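PDB 4CJX: C-1-tetrahydrofolate synthase, cytoplasmic, putative from Trypanosoma brucei, which probably interconverts folate-bound one-carbon units as a homodimeric, NADP-dependent methylenetetrahydrofolate dehydrogenase and methenyltetrahydrofolate cyclohydrolase. Local coordinates for residues S178-C183 with S230-S235; E173-S178 with G251-D256. All blocks are in the same frame, centred on the assembly; numbering follows the deposited sequence. Where two conformers were deposited one is given.

Interaction 1 of 2, residues S178-C183 with S230-S235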
loop_
_atom_site.group_PDB
_atom_site.type_symbol
_atom_site.label_atom_id
_atom_site.label_comp_id
_atom_site.label_asym_id
_atom_site.label_seq_id
_atom_site.Cartn_x
_atom_site.Cartn_y
_atom_site.Cartn_z
ATOM N N SER B 178 24.472 4.578 2.467
ATOM C CA SER B 178 24.755 5.997 2.422
ATOM C C SER B 178 24.853 6.510 3.862
ATOM O O SER B 178 25.803 7.208 4.224
ATOM C CB SER B 178 23.704 6.763 1.587
ATOM O OG SER B 178 22.483 6.993 2.306
ATOM N N GLY B 179 23.890 6.108 4.682
ATOM C CA GLY B 179 23.738 6.616 6.047
ATOM C C GLY B 179 22.955 7.927 6.154
ATOM O O GLY B 179 22.952 8.532 7.202
ATOM N N VAL B 180 22.268 8.354 5.103
ATOM C CA VAL B 180 21.446 9.574 5.195
ATOM C C VAL B 180 20.251 9.424 6.159
ATOM O O VAL B 180 19.666 8.341 6.297
ATOM C CB VAL B 180 20.907 10.055 3.834
ATOM C CG1 VAL B 180 22.074 10.329 2.879
ATOM C CG2 VAL B 180 19.909 9.073 3.248
ATOM N N GLU B 181 19.904 10.522 6.818
ATOM C CA GLU B 181 18.719 10.558 7.656
ATOM C C GLU B 181 17.484 10.497 6.752
ATOM O O GLU B 181 17.483 11.060 5.665
ATOM C CB GLU B 181 18.731 11.842 8.508
ATOM C CG GLU B 181 17.576 11.966 9.495
ATOM C CD GLU B 181 17.643 10.975 10.653
ATOM O OE1 GLU B 181 18.761 10.572 11.058
ATOM O OE2 GLU B 181 16.568 10.605 11.189
ATOM N N ILE B 182 16.453 9.791 7.196
ATOM C CA ILE B 182 15.190 9.697 6.462
ATOM C C ILE B 182 14.014 10.376 7.198
ATOM O O ILE B 182 13.162 10.996 6.562
ATOM C CB ILE B 182 14.852 8.221 6.157
ATOM C CG1 ILE B 182 15.873 7.661 5.160
ATOM C CG2 ILE B 182 13.451 8.082 5.582
ATOM C CD1 ILE B 182 15.728 6.181 4.901
ATOM N N CYS B 183 13.975 10.240 8.519
ATOM C CA CYS B 183 12.918 10.798 9.357
ATOM C C CYS B 183 12.797 12.321 9.236
ATOM O O CYS B 183 13.770 13.043 9.424
ATOM C CB CYS B 183 13.200 10.436 10.821
ATOM S SG CYS B 183 11.986 11.079 11.996
ATOM N N SER B 230 12.888 17.744 -2.798
ATOM C CA SER B 230 13.075 16.466 -2.164
ATOM C C SER B 230 14.512 16.236 -1.672
ATOM O O SER B 230 15.464 16.397 -2.417
ATOM C CB SER B 230 12.671 15.335 -3.115
ATOM O OG SER B 230 11.399 15.565 -3.693
ATOM N N ASP B 231 14.637 15.832 -0.412
ATOM C CA ASP B 231 15.896 15.387 0.174
ATOM C C ASP B 231 16.367 14.024 -0.342
ATOM O O ASP B 231 17.558 13.715 -0.313
ATOM C CB ASP B 231 15.744 15.310 1.697
ATOM C CG ASP B 231 15.386 16.672 2.317
ATOM O OD1 ASP B 231 16.196 17.628 2.150
ATOM O OD2 ASP B 231 14.297 16.782 2.949
ATOM N N ILE B 232 15.417 13.194 -0.759
ATOM C CA ILE B 232 15.721 11.865 -1.240
ATOM C C ILE B 232 14.892 11.572 -2.483
ATOM O O ILE B 232 13.675 11.762 -2.479
ATOM C CB ILE B 232 15.429 10.792 -0.176
ATOM C CG1 ILE B 232 16.384 10.925 1.002
ATOM C CG2 ILE B 232 15.530 9.403 -0.801
ATOM C CD1 ILE B 232 15.870 10.250 2.255
ATOM N N VAL B 233 15.568 11.117 -3.540
ATOM C CA VAL B 233 14.912 10.792 -4.792
ATOM C C VAL B 233 15.085 9.290 -5.096
ATOM O O VAL B 233 16.218 8.799 -5.197
ATOM C CB VAL B 233 15.491 11.585 -5.984
ATOM C CG1 VAL B 233 14.848 11.100 -7.288
ATOM C CG2 VAL B 233 15.339 13.108 -5.806
ATOM N N VAL B 234 13.962 8.591 -5.223
ATOM C CA VAL B 234 13.940 7.229 -5.671
ATOM C C VAL B 234 13.164 7.150 -6.957
ATOM O O VAL B 234 11.935 7.188 -6.961
ATOM C CB VAL B 234 13.280 6.276 -4.666
ATOM C CG1 VAL B 234 13.352 4.867 -5.211
ATOM C CG2 VAL B 234 13.966 6.384 -3.303
ATOM N N SER B 235 13.905 6.996 -8.058
ATOM C CA SER B 235 13.314 6.950 -9.374
ATOM C C SER B 235 13.196 5.518 -9.897
ATOM O O SER B 235 14.195 4.873 -10.163
ATOM C CB SER B 235 14.130 7.781 -10.371
ATOM O OG SER B 235 13.264 8.153 -11.422
#
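The end of one side chain, CD1 of Ile-232 on strand 232-235, makes every contact within 4.5 Å with the loop 178-183. CD1 of Ile-232 lies 3.9 Å from CG1 of Ile-182. The same CD1 of Ile-232 is 4.3 Å from CG2 of Val-180, and the carbonyl O of Glu-181 is 3.9 Å from CD1 of Ile-232. Two apolar groups and the peptide oxygen between them thus receive a single methyl, and the Ile-182 and Ile-232 side chains cross at roughly a right angle. The reach comes from the strand residue: CG1 of Ile-232 stands anti to its carbonyl carbon (chi1 -67°) and the chain then runs extended (chi2 160°), carrying CD1 out to the loop.

What sets the loop in place begins at the helix end. Gly-179 leaves the helix with positive phi, and the backbone N of Val-180 donates to OG of Ser-178 at 3.1 Å, with an almost straight N-H...O (173°), closing an ST turn. Further out, Leu-175 of helix 166-178 touches both Val-180 and Ile-182, and OD2 of Asp-231 accepts from the backbone N of Arg-186. Such a loop, leading from a helix into strand 186-190 beside a parallel neighbour, belongs to the Rossmann-like NAD(P)-binding domain.

Interaction 2 of 2, residues E173-S178 with G251-D256; sequences ELLRCS and GAAVID
Leu-175 on helix 166-178 packs its CD2 methyl on Ile-255 of strand 253-256, a helix-on-sheet contact in the Rossmann-like NAD(P)-binding domain. CD2 of Leu-175 lies 3.8 Å from CD1 of Ile-255 and 3.9 Å from CG1 of Ile-255, and so rests along the outer bond of the isoleucine, whose chain crosses that of the leucine obliquely. A looser touch, 4.5 Å from CD2 of Leu-175 to CB of Ala-253, carries the same methyl to the residue two places earlier on the strand. All three residues are buried.

The conformations explain the meeting. The CB of Leu-175 does not aim straight at the strand, yet with CG beside the backbone N and anti to the carbonyl carbon (chi1 -69°) the branched end comes closer than the root. Ile-255 starts toward the helix and then folds: both chi1 and chi2 (-58°) are near -60°, which kinks the chain so that CG1 and CD1 lie almost equally close to CD2 of Leu-175. Leu-174 also starts toward the strand but stays just beyond touching distance; it packs on Val-296 and Val-299 of helix 296-316, and Val-296 meets Ile-255 too.

On another side of the helix, NH1 of Arg-176 forms a salt bridge with OE1 of Glu-173, approached on its syn lone pair and close to the guanidinium plane. At the last helical turn, the hydroxyl OG of Ser-178 donates to the carbonyl O of Leu-175 at 2.7 Å; it comes at a bend to the C=O and stands 22° off its plane.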
loop_
_atom_site.group_PDB
_atom_site.type_symbol
_atom_site.label_atom_id
_atom_site.label_comp_id
_atom_site.label_asym_id
_atom_site.label_seq_id
_atom_site.Cartn_x
_atom_site.Cartn_y
_atom_site.Cartn_z
ATOM N N GLU B 173 18.482 -0.754 1.415
ATOM C CA GLU B 173 19.858 -1.141 1.732
ATOM C C GLU B 173 20.884 -0.100 1.234
ATOM O O GLU B 173 21.878 0.174 1.914
ATOM C CB GLU B 173 20.162 -2.530 1.154
ATOM C CG GLU B 173 21.605 -3.006 1.284
ATOM C CD GLU B 173 22.053 -3.298 2.720
ATOM O OE1 GLU B 173 21.213 -3.430 3.639
ATOM O OE2 GLU B 173 23.281 -3.389 2.915
ATOM N N LEU B 174 20.655 0.458 0.050
ATOM C CA LEU B 174 21.546 1.488 -0.448
ATOM C C LEU B 174 21.439 2.795 0.354
ATOM O O LEU B 174 22.452 3.433 0.587
ATOM C CB LEU B 174 21.337 1.709 -1.945
ATOM C CG LEU B 174 21.857 0.501 -2.740
ATOM C CD1 LEU B 174 21.494 0.638 -4.189
ATOM C CD2 LEU B 174 23.355 0.327 -2.624
ATOM N N LEU B 175 20.231 3.159 0.808
ATOM C CA LEU B 175 20.070 4.290 1.758
ATOM C C LEU B 175 20.797 4.059 3.093
ATOM O O LEU B 175 21.426 4.961 3.658
ATOM C CB LEU B 175 18.598 4.624 1.993
ATOM C CG LEU B 175 17.904 5.231 0.767
ATOM C CD1 LEU B 175 16.401 5.364 0.979
ATOM C CD2 LEU B 175 18.481 6.589 0.394
ATOM N N ARG B 176 20.725 2.834 3.583
ATOM C CA ARG B 176 21.433 2.433 4.800
ATOM C C ARG B 176 22.959 2.603 4.625
ATOM O O ARG B 176 23.659 3.111 5.519
ATOM C CB ARG B 176 21.079 0.976 5.072
ATOM C CG ARG B 176 21.522 0.416 6.392
ATOM C CD ARG B 176 21.370 -1.098 6.351
ATOM N NE ARG B 176 21.667 -1.722 7.627
ATOM C CZ ARG B 176 21.620 -3.036 7.847
ATOM N NH1 ARG B 176 21.293 -3.882 6.864
ATOM N NH2 ARG B 176 21.901 -3.513 9.055
ATOM N N CYS B 177 23.454 2.158 3.468
ATOM C CA CYS B 177 24.871 2.268 3.136
ATOM C C CYS B 177 25.310 3.731 3.066
ATOM O O CYS B 177 26.399 4.079 3.536
ATOM C CB CYS B 177 25.178 1.586 1.796
ATOM S SG CYS B 177 25.061 -0.217 1.806
ATOM N N SER B 178 24.472 4.578 2.467
ATOM C CA SER B 178 24.755 5.997 2.422
ATOM C C SER B 178 24.853 6.510 3.862
ATOM O O SER B 178 25.803 7.208 4.224
ATOM C CB SER B 178 23.704 6.763 1.587
ATOM O OG SER B 178 22.483 6.993 2.306
ATOM N N GLY B 251 22.727 18.450 -2.192
ATOM C CA GLY B 251 22.910 17.553 -1.045
ATOM C C GLY B 251 21.892 16.418 -0.958
ATOM O O GLY B 251 21.894 15.653 0.006
ATOM N N ALA B 252 21.045 16.267 -1.968
ATOM C CA ALA B 252 20.078 15.163 -1.979
ATOM C C ALA B 252 20.730 13.773 -2.114
ATOM O O ALA B 252 21.880 13.659 -2.543
ATOM C CB ALA B 252 19.063 15.385 -3.095
ATOM N N ALA B 253 19.992 12.716 -1.752
ATOM C CA ALA B 253 20.416 11.359 -2.034
ATOM C C ALA B 253 19.519 10.821 -3.133
ATOM O O ALA B 253 18.299 10.904 -3.046
ATOM C CB ALA B 253 20.365 10.482 -0.790
ATOM N N VAL B 254 20.126 10.322 -4.206
ATOM C CA VAL B 254 19.403 9.972 -5.412
ATOM C C VAL B 254 19.664 8.492 -5.688
ATOM O O VAL B 254 20.816 8.094 -5.859
ATOM C CB VAL B 254 19.933 10.847 -6.571
ATOM C CG1 VAL B 254 19.327 10.465 -7.892
ATOM C CG2 VAL B 254 19.670 12.320 -6.263
ATOM N N ILE B 255 18.592 7.702 -5.737
ATOM C CA ILE B 255 18.644 6.274 -5.952
ATOM C C ILE B 255 17.937 5.986 -7.264
ATOM O O ILE B 255 16.723 6.169 -7.389
ATOM C CB ILE B 255 17.939 5.471 -4.852
ATOM C CG1 ILE B 255 18.326 5.924 -3.455
ATOM C CG2 ILE B 255 18.248 3.992 -5.013
ATOM C CD1 ILE B 255 19.803 5.864 -3.148
ATOM N N ASP B 256 18.720 5.538 -8.242
ATOM C CA ASP B 256 18.234 5.305 -9.584
ATOM C C ASP B 256 17.913 3.835 -9.840
ATOM O O ASP B 256 18.807 3.031 -10.108
ATOM C CB ASP B 256 19.264 5.811 -10.597
ATOM C CG ASP B 256 18.699 5.935 -11.983
ATOM O OD1 ASP B 256 17.563 5.462 -12.200
ATOM O OD2 ASP B 256 19.390 6.510 -12.873
#

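Overall arrangement
Interactions 1 and 2 have centres only 6 Å apart and share Ser-178, where helix 166-178 gives way to the loop. Along the chain the order is helix 173-178, loop 178-183, strand 232-235 and strand 253-256, so the pairing in interaction 2 spans that in interaction 1. The two strands are parallel neighbours in the same sheet, joined by probable hydrogen bonds from Val-233 O to Ile-255 N (2.7 Å) and Val-233 N to Ala-253 O (2.8 Å). Helix and following loop therefore pack against adjacent strands of the NAD(P)-binding domain, with the side chain of Ile-255 about 11 Å from the bound inhibitor.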